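PDB 5NBH: fiber from Murine adenovirus 2, which forms, through this distal domain, the outer end of a trimeric viral fibre that binds N-acetylglucosamine and probably helps the virus attach to host cells. Local coordinates for residues 116-121 with 227-232; 137-142 with 166-171. One frame throughout, in Å; residues are numbered along the deposited sequence.

The modelled chain begins with short shaft strands and enters the globular head at strand 83-96. Hairpin partners 103-113 and 116-125 follow, and the last strand, 223-231, returns to complete their sheet beside 116-125. That pairing is contact 1, which closes a loop of more than a hundred residues. Nested within it, contact 2 closes a much smaller loop: the end of strand 131-140, in the sheet shared with 179-188, 191-205 and 208-217, meets the 3-10 turn at 166-168 in the long connection before 179-188. The contacts touch directly: Tyr230 OH and Ser232 OG probably hydrogen-bond to the carbonyl oxygens of Ile168 and Leu169, respectively, tying this connection to strand 223-231.

Contact 1. Residues 116-121 with 227-232; sequences TVLFNI and SFMYES
Val117 and Tyr230 are joined by paired backbone hydrogen bonds: Val117 N reaches Tyr230 O at 2.8 Å, almost straight, and Tyr230 N returns to Val117 O. Phe119 and Phe228 repeat the pattern, with Phe119 N to Phe228 O at 2.9 Å. Over one face of the Tyr230 ring sits Val117 CB, 3.8 Å from the ring centroid in a CH-pi contact; a branched valine gives this flat ring a broad apolar seat. Phe228 has its CG between backbone N and carbonyl carbon (chi1 64°), which swings the ring back over Phe119 CB. The two phenyl rings meet obliquely, Phe119 CD1 lying 3.3 Å from Phe228 CE1. On the other face Leu118 CD1 rests against Met229 CG at 3.7 Å, while Thr116 CG2 is tight against Met229 CE. Flat rings fill the space between the sheets, Phe119 and Tyr230 packing on strand 208-217 and Phe228 stacking on Tyr200. Flexible apolar chains suit the subunit interface, where Leu118 packs on Met229 of the third subunit. Along the outer edge, Met229 N is hydrogen-bonded to Gln225 OE1 of the second. Strand 223-231, outermost within the chain, thus pairs antiparallel with inner 116-125 in the ABCJ sheet of the fibre-head beta-sandwich.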
loop_
_atom_site.group_PDB
_atom_site.type_symbol
_atom_site.label_atom_id
_atom_site.label_comp_id
_atom_site.label_asym_id
_atom_site.label_seq_id
_atom_site.Cartn_x
_atom_site.Cartn_y
_atom_site.Cartn_z
ATOM N N THR A 116 5.259 -4.671 -7.320
ATOM C CA THR A 116 5.818 -3.998 -6.155
ATOM C C THR A 116 5.582 -4.754 -4.876
ATOM O O THR A 116 4.509 -5.352 -4.680
ATOM C CB THR A 116 5.174 -2.598 -6.049
ATOM O OG1 THR A 116 5.457 -1.898 -7.258
ATOM C CG2 THR A 116 5.727 -1.836 -4.954
ATOM N N VAL A 117 6.568 -4.740 -3.978
ATOM C CA VAL A 117 6.387 -5.315 -2.659
ATOM C C VAL A 117 6.567 -4.224 -1.601
ATOM O O VAL A 117 7.606 -3.557 -1.570
ATOM C CB VAL A 117 7.366 -6.494 -2.399
ATOM C CG1 VAL A 117 7.115 -7.072 -1.028
ATOM C CG2 VAL A 117 7.223 -7.553 -3.518
ATOM N N LEU A 118 5.561 -4.045 -0.751
ATOM C CA LEU A 118 5.641 -3.168 0.421
ATOM C C LEU A 118 5.983 -4.031 1.618
ATOM O O LEU A 118 5.200 -4.893 2.010
ATOM C CB LEU A 118 4.296 -2.427 0.635
ATOM C CG LEU A 118 4.133 -1.552 1.878
ATOM C CD1 LEU A 118 5.186 -0.492 1.969
ATOM C CD2 LEU A 118 2.737 -0.925 1.894
ATOM N N PHE A 119 7.169 -3.829 2.193
ATOM C CA PHE A 119 7.633 -4.596 3.339
ATOM C C PHE A 119 7.398 -3.773 4.593
ATOM O O PHE A 119 7.766 -2.613 4.615
ATOM C CB PHE A 119 9.138 -4.897 3.162
ATOM C CG PHE A 119 9.769 -5.614 4.320
ATOM C CD1 PHE A 119 10.252 -4.912 5.430
ATOM C CD2 PHE A 119 9.817 -6.992 4.338
ATOM C CE1 PHE A 119 10.790 -5.572 6.521
ATOM C CE2 PHE A 119 10.374 -7.653 5.418
ATOM C CZ PHE A 119 10.857 -6.945 6.502
ATOM N N ASN A 120 6.751 -4.355 5.586
ATOM C CA ASN A 120 6.515 -3.713 6.866
ATOM C C ASN A 120 6.937 -4.638 7.967
ATOM O O ASN A 120 6.616 -5.808 7.942
ATOM C CB ASN A 120 5.037 -3.404 7.066
ATOM C CG ASN A 120 4.788 -2.599 8.319
ATOM O OD1 ASN A 120 5.167 -1.425 8.396
ATOM N ND2 ASN A 120 4.122 -3.218 9.309
ATOM N N ILE A 121 7.647 -4.105 8.949
ATOM C CA ILE A 121 8.044 -4.866 10.110
ATOM C C ILE A 121 7.828 -4.051 11.382
ATOM O O ILE A 121 8.041 -2.850 11.408
ATOM C CB ILE A 121 9.516 -5.362 10.006
ATOM C CG1 ILE A 121 9.819 -6.377 11.101
ATOM C CG2 ILE A 121 10.499 -4.201 9.993
ATOM C CD1 ILE A 121 11.119 -7.145 10.842
ATOM N N SER A 227 8.997 0.496 7.145
ATOM C CA SER A 227 8.521 -0.074 5.904
ATOM C C SER A 227 9.362 0.477 4.808
ATOM O O SER A 227 9.917 1.575 4.936
ATOM C CB SER A 227 7.008 0.196 5.704
ATOM O OG SER A 227 6.770 1.503 5.312
ATOM N N PHE A 228 9.463 -0.277 3.735
ATOM C CA PHE A 228 10.102 0.181 2.503
ATOM C C PHE A 228 9.501 -0.589 1.336
ATOM O O PHE A 228 8.857 -1.613 1.547
ATOM C CB PHE A 228 11.644 0.014 2.568
ATOM C CG PHE A 228 12.109 -1.415 2.665
ATOM C CD1 PHE A 228 12.285 -2.024 3.896
ATOM C CD2 PHE A 228 12.418 -2.142 1.525
ATOM C CE1 PHE A 228 12.734 -3.332 4.002
ATOM C CE2 PHE A 228 12.849 -3.459 1.629
ATOM C CZ PHE A 228 12.986 -4.056 2.855
ATOM N N MET A 229 9.725 -0.119 0.116
ATOM C CA MET A 229 9.258 -0.809 -1.072
ATOM C C MET A 229 10.413 -1.335 -1.932
ATOM O O MET A 229 11.461 -0.733 -2.008
ATOM C CB MET A 229 8.368 0.127 -1.878
ATOM C CG MET A 229 7.061 0.376 -1.138
ATOM S SD MET A 229 5.829 1.460 -1.877
ATOM C CE MET A 229 6.176 1.276 -3.578
ATOM N N TYR A 230 10.164 -2.453 -2.579
ATOM C CA TYR A 230 11.036 -2.986 -3.585
ATOM C C TYR A 230 10.229 -3.628 -4.707
ATOM O O TYR A 230 8.989 -3.609 -4.698
ATOM C CB TYR A 230 12.061 -3.936 -2.909
ATOM C CG TYR A 230 11.554 -5.254 -2.368
ATOM C CD1 TYR A 230 11.114 -5.380 -1.041
ATOM C CD2 TYR A 230 11.535 -6.397 -3.176
ATOM C CE1 TYR A 230 10.685 -6.601 -0.532
ATOM C CE2 TYR A 230 11.111 -7.617 -2.676
ATOM C CZ TYR A 230 10.677 -7.715 -1.368
ATOM O OH TYR A 230 10.267 -8.913 -0.835
ATOM N N GLU A 231 10.932 -4.172 -5.695
ATOM C CA GLU A 231 10.309 -4.784 -6.847
ATOM C C GLU A 231 10.560 -6.290 -6.876
ATOM O O GLU A 231 11.690 -6.751 -6.541
ATOM C CB GLU A 231 10.866 -4.120 -8.105
ATOM C CG GLU A 231 10.016 -4.366 -9.323
ATOM C CD GLU A 231 10.190 -3.301 -10.374
ATOM O OE1 GLU A 231 11.183 -2.521 -10.300
ATOM O OE2 GLU A 231 9.332 -3.274 -11.277
ATOM N N SER A 232 9.537 -7.046 -7.274
ATOM C CA SER A 232 9.718 -8.466 -7.537
ATOM C C SER A 232 9.846 -8.713 -9.028
ATOM O O SER A 232 9.143 -8.100 -9.840
ATOM C CB SER A 232 8.626 -9.323 -6.928
ATOM O OG SER A 232 8.744 -10.703 -7.300
#

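Contact 2. Residues 137-142 with 166-171; sequences LQFDGT and TFILPT
Ile168 reaches across to Phe139 with its delta methyl. Its CB points toward the strand; CG1, held between backbone N and carbonyl carbon (chi1 68°), carries the chain onward, and the extended second torsion (164°) delivers CD1 over one face of the phenyl ring. There Ile168 CD1 lies 3.4 Å from Phe139 CD2, in a CH-pi contact. The two side chains cross at about a right angle. The unbranched ethyl arm beyond CB lets isoleucine lay a single apolar methyl on the buried ring. Leu169 works beside it on backbone: Leu169 CD2 approaches Asp140 O at 3.7 Å and Leu169 CD1 approaches Gly141 O equally closely. At the turn's start, Thr166 CG2 meets Thr142 O at 3.4 Å. These carbonyls are presented where the strand turns away, and Asp140 shapes that bend as an Asx turn, its OD1 accepting from Thr142 N at 2.9 Å and also from Leu143 N. Within 166-171 the backbone hydrogen bond from Leu169 N to Thr166 O closes the 3-10 turn. Phe139 meets the ring of Phe209 on strand 208-217, and both Phe139 and Ile168 pack on Met110 of strand 103-113, placing their end between the two sheets, while the Thr142-Thr166 end lies nearer the surface.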
loop_
_atom_site.group_PDB
_atom_site.type_symbol
_atom_site.label_atom_id
_atom_site.label_comp_id
_atom_site.label_asym_id
_atom_site.label_seq_id
_atom_site.Cartn_x
_atom_site.Cartn_y
_atom_site.Cartn_z
ATOM N N LEU A 137 16.365 -11.933 7.958
ATOM C CA LEU A 137 15.296 -12.840 7.476
ATOM C C LEU A 137 15.762 -13.596 6.243
ATOM O O LEU A 137 16.242 -13.001 5.314
ATOM C CB LEU A 137 14.039 -12.028 7.096
ATOM C CG LEU A 137 13.454 -11.154 8.201
ATOM C CD1 LEU A 137 12.355 -10.223 7.668
ATOM C CD2 LEU A 137 12.954 -12.049 9.316
ATOM N N GLN A 138 15.615 -14.915 6.266
ATOM C CA GLN A 138 16.035 -15.796 5.190
ATOM C C GLN A 138 14.792 -16.430 4.572
ATOM O O GLN A 138 13.902 -16.849 5.303
ATOM C CB GLN A 138 16.916 -16.897 5.776
ATOM C CG GLN A 138 17.582 -17.812 4.775
ATOM C CD GLN A 138 18.356 -18.926 5.453
ATOM O OE1 GLN A 138 18.807 -19.848 4.792
ATOM N NE2 GLN A 138 18.499 -18.852 6.774
ATOM N N PHE A 139 14.780 -16.512 3.257
ATOM C CA PHE A 139 13.695 -17.099 2.503
ATOM C C PHE A 139 14.289 -18.023 1.458
ATOM O O PHE A 139 15.289 -17.681 0.796
ATOM C CB PHE A 139 12.893 -16.011 1.776
ATOM C CG PHE A 139 12.349 -14.953 2.678
ATOM C CD1 PHE A 139 13.120 -13.838 2.997
ATOM C CD2 PHE A 139 11.057 -15.032 3.189
ATOM C CE1 PHE A 139 12.634 -12.855 3.828
ATOM C CE2 PHE A 139 10.553 -14.044 4.022
ATOM C CZ PHE A 139 11.345 -12.953 4.348
ATOM N N ASP A 140 13.610 -19.137 1.214
ATOM C CA ASP A 140 14.031 -20.028 0.135
ATOM C C ASP A 140 14.152 -19.270 -1.189
ATOM O O ASP A 140 13.238 -18.587 -1.599
ATOM C CB ASP A 140 13.062 -21.223 0.023
ATOM C CG ASP A 140 13.586 -22.275 -0.942
ATOM O OD1 ASP A 140 13.558 -22.045 -2.158
ATOM O OD2 ASP A 140 14.087 -23.306 -0.453
ATOM N N GLY A 141 15.290 -19.381 -1.862
ATOM C CA GLY A 141 15.559 -18.583 -3.039
ATOM C C GLY A 141 14.749 -18.921 -4.279
ATOM O O GLY A 141 14.757 -18.137 -5.217
ATOM N N THR A 142 14.090 -20.078 -4.264
ATOM C CA THR A 142 13.247 -20.558 -5.379
ATOM C C THR A 142 11.747 -20.522 -5.041
ATOM O O THR A 142 10.939 -20.151 -5.904
ATOM C CB THR A 142 13.651 -21.999 -5.753
ATOM O OG1 THR A 142 15.046 -22.018 -6.081
ATOM C CG2 THR A 142 12.882 -22.470 -6.948
ATOM N N THR A 166 6.408 -17.153 -4.000
ATOM C CA THR A 166 7.454 -16.666 -4.902
ATOM C C THR A 166 7.306 -15.175 -5.214
ATOM O O THR A 166 8.232 -14.551 -5.679
ATOM C CB THR A 166 7.484 -17.454 -6.206
ATOM O OG1 THR A 166 6.222 -17.292 -6.880
ATOM C CG2 THR A 166 7.769 -18.948 -5.943
ATOM N N PHE A 167 6.124 -14.603 -4.954
ATOM C CA PHE A 167 5.853 -13.230 -5.312
ATOM C C PHE A 167 6.665 -12.190 -4.483
ATOM O O PHE A 167 6.640 -11.022 -4.820
ATOM C CB PHE A 167 4.329 -12.940 -5.225
ATOM C CG PHE A 167 3.724 -13.166 -3.870
ATOM C CD1 PHE A 167 3.861 -12.226 -2.856
ATOM C CD2 PHE A 167 3.018 -14.314 -3.592
ATOM C CE1 PHE A 167 3.285 -12.428 -1.624
ATOM C CE2 PHE A 167 2.462 -14.541 -2.342
ATOM C CZ PHE A 167 2.578 -13.586 -1.363
ATOM N N ILE A 168 7.377 -12.633 -3.432
ATOM C CA ILE A 168 8.258 -11.731 -2.652
ATOM C C ILE A 168 9.685 -11.631 -3.202
ATOM O O ILE A 168 10.410 -10.771 -2.774
ATOM C CB ILE A 168 8.365 -12.130 -1.169
ATOM C CG1 ILE A 168 9.133 -13.478 -1.012
ATOM C CG2 ILE A 168 7.002 -12.050 -0.506
ATOM C CD1 ILE A 168 9.629 -13.795 0.357
ATOM N N LEU A 169 10.063 -12.485 -4.168
ATOM C CA LEU A 169 11.461 -12.612 -4.580
ATOM C C LEU A 169 11.879 -11.529 -5.530
ATOM O O LEU A 169 11.251 -11.358 -6.582
ATOM C CB LEU A 169 11.707 -13.979 -5.225
ATOM C CG LEU A 169 11.548 -15.172 -4.281
ATOM C CD1 LEU A 169 11.497 -16.447 -5.084
ATOM C CD2 LEU A 169 12.658 -15.278 -3.236
ATOM N N PRO A 170 12.927 -10.749 -5.181
ATOM C CA PRO A 170 13.476 -9.772 -6.085
ATOM C C PRO A 170 14.557 -10.362 -7.014
ATOM O O PRO A 170 14.826 -11.542 -6.936
ATOM C CB PRO A 170 14.110 -8.777 -5.119
ATOM C CG PRO A 170 14.666 -9.647 -4.058
ATOM C CD PRO A 170 13.730 -10.818 -3.938
ATOM N N THR A 171 15.121 -9.536 -7.889
ATOM C CA THR A 171 16.125 -10.017 -8.843
ATOM C C THR A 171 17.316 -10.598 -8.061
ATOM O O THR A 171 17.781 -9.996 -7.071
ATOM C CB THR A 171 16.593 -8.931 -9.852
ATOM O OG1 THR A 171 17.631 -9.482 -10.679
ATOM C CG2 THR A 171 17.153 -7.706 -9.160
#